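Local coordinates for protein phosphoserine aminotransferase SerC (Cytophaga hutchinsonii ATCC 33406, PDB 3FFR) that probably catalyses the pyridoxal-phosphate-dependent transamination that forms phosphoserine in serine biosynthesis, at residues E313-L318 with M323-G328. Sequence-based numbering, arbitrary orientation.
Sequences EINKIL and MAVGAG
Ile-314 points at the strand, and its CG2 lies 4.5 Å from CG2 of Val-325, a loose apolar contact; both side chains also rest on Ile-337 of the adjoining strand 336-340, so branched aliphatic residues suit this buried seam. One residue on, Asn-315 uses both ends of its amide on the backbone of Val-325. Its OD1 accepts from Val-325 N at 2.9 Å in a nearly straight bond (169°), while its ND2 donates to Val-325 O at 2.9 Å, with that oxygen close to the amide plane. With CG anti to the carbonyl carbon (chi1 -82°), the amide is carried across to the strand, and the paired bonds fix which way round it lies. Cutting this side chain back to an alanine would probably leave Val-325 N and O without these partners and open a gap between helix and strand. The backbone of Asn-315 joins in through a water that donates to its O and to Met-323 O. Leu-318, long enough to cross the remaining distance, sets CD1 3.9 Å from Val-325 CG1 and CD2 near CE of selenomethionine Met-323; Thr-356 of helix 347-360 touches Leu-318 and Met-323. Leu-318 O also accepts a weak hydrogen bond from Met-323 N (3.4 Å). Helix and strand run nearly antiparallel (162°), joined by four residues: a tight helix-to-strand connection in the smaller alpha/beta domain of a fold-type I aminotransferase, its paired asparagine bonds resembling those a neighbouring strand would make.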
loop_
_atom_site.group_PDB
_atom_site.type_symbol
_atom_site.label_atom_id
_atom_site.label_comp_id
_atom_site.label_asym_id
_atom_site.label_seq_id
_atom_site.Cartn_x
_atom_site.Cartn_y
_atom_site.Cartn_z
ATOM N N GLU A 313 32.385 8.787 4.855
ATOM C CA GLU A 313 33.730 8.269 5.166
ATOM C C GLU A 313 33.637 7.118 6.148
ATOM O O GLU A 313 34.361 6.124 6.048
ATOM C CB GLU A 313 34.644 9.355 5.693
ATOM C CG GLU A 313 35.106 10.295 4.612
ATOM C CD GLU A 313 35.792 9.555 3.462
ATOM O OE1 GLU A 313 36.568 8.607 3.738
ATOM O OE2 GLU A 313 35.540 9.917 2.289
ATOM N N ILE A 314 32.725 7.256 7.104
ATOM C CA ILE A 314 32.517 6.215 8.097
ATOM C C ILE A 314 32.036 4.946 7.392
ATOM O O ILE A 314 32.510 3.841 7.658
ATOM C CB ILE A 314 31.493 6.668 9.209
ATOM C CG1 ILE A 314 32.087 7.817 10.048
ATOM C CG2 ILE A 314 31.103 5.495 10.110
ATOM C CD1 ILE A 314 31.046 8.585 10.902
ATOM N N ASN A 315 31.066 5.114 6.506
ATOM C CA ASN A 315 30.488 3.975 5.801
ATOM C C ASN A 315 31.495 3.322 4.839
ATOM O O ASN A 315 31.464 2.117 4.616
ATOM C CB ASN A 315 29.175 4.324 5.110
ATOM C CG ASN A 315 27.996 4.283 6.102
ATOM O OD1 ASN A 315 27.973 3.410 6.985
ATOM N ND2 ASN A 315 27.043 5.209 5.964
ATOM N N LYS A 316 32.412 4.124 4.333
ATOM C CA LYS A 316 33.461 3.595 3.426
ATOM C C LYS A 316 34.380 2.668 4.232
ATOM O O LYS A 316 34.786 1.608 3.778
ATOM C CB LYS A 316 34.254 4.728 2.764
ATOM N N ILE A 317 34.669 3.080 5.460
ATOM C CA ILE A 317 35.478 2.297 6.392
ATOM C C ILE A 317 34.755 1.009 6.821
ATOM O O ILE A 317 35.373 -0.061 6.941
ATOM C CB ILE A 317 35.877 3.137 7.650
ATOM C CG1 ILE A 317 36.976 4.130 7.254
ATOM C CG2 ILE A 317 36.342 2.220 8.791
ATOM C CD1 ILE A 317 37.346 5.096 8.354
ATOM N N LEU A 318 33.435 1.114 7.009
ATOM C CA LEU A 318 32.614 -0.043 7.433
ATOM C C LEU A 318 32.304 -1.041 6.322
ATOM O O LEU A 318 32.034 -2.229 6.562
ATOM C CB LEU A 318 31.275 0.436 8.025
ATOM C CG LEU A 318 31.264 1.234 9.326
ATOM C CD1 LEU A 318 29.814 1.575 9.654
ATOM C CD2 LEU A 318 31.924 0.436 10.455
HETATM N N MSE A 323 28.981 -3.786 6.898
HETATM C CA MSE A 323 28.056 -3.006 7.733
HETATM C C MSE A 323 27.900 -1.593 7.195
HETATM O O MSE A 323 28.754 -1.077 6.472
HETATM C CB MSE A 323 28.537 -2.935 9.185
HETATM C CG MSE A 323 28.620 -4.309 9.863
HETATM SE SE MSE A 323 29.176 -4.228 11.705
HETATM C CE MSE A 323 31.030 -3.715 11.428
ATOM N N ALA A 324 26.766 -0.997 7.533
ATOM C CA ALA A 324 26.494 0.408 7.205
ATOM C C ALA A 324 25.580 1.020 8.258
ATOM O O ALA A 324 24.746 0.331 8.826
ATOM C CB ALA A 324 25.858 0.551 5.816
ATOM N N VAL A 325 25.796 2.297 8.527
ATOM C CA VAL A 325 24.945 3.085 9.431
ATOM C C VAL A 325 24.248 4.161 8.595
ATOM O O VAL A 325 24.641 4.457 7.472
ATOM C CB VAL A 325 25.744 3.732 10.586
ATOM C CG1 VAL A 325 26.487 2.645 11.353
ATOM C CG2 VAL A 325 26.694 4.807 10.091
ATOM N N GLY A 326 23.202 4.736 9.152
ATOM C CA GLY A 326 22.534 5.816 8.470
ATOM C C GLY A 326 23.261 7.126 8.667
ATOM O O GLY A 326 23.954 7.346 9.655
ATOM N N ALA A 327 23.110 7.985 7.669
ATOM C CA ALA A 327 23.531 9.381 7.783
ATOM C C ALA A 327 22.423 10.181 8.435
ATOM O O ALA A 327 21.263 9.749 8.498
ATOM C CB ALA A 327 23.825 9.960 6.401
ATOM N N GLY A 328 22.814 11.329 8.966
ATOM C CA GLY A 328 21.882 12.271 9.537
ATOM C C GLY A 328 20.786 12.626 8.544
ATOM O O GLY A 328 20.932 12.545 7.325
HETATM O O HOH W 1 29.249 0.691 4.541
#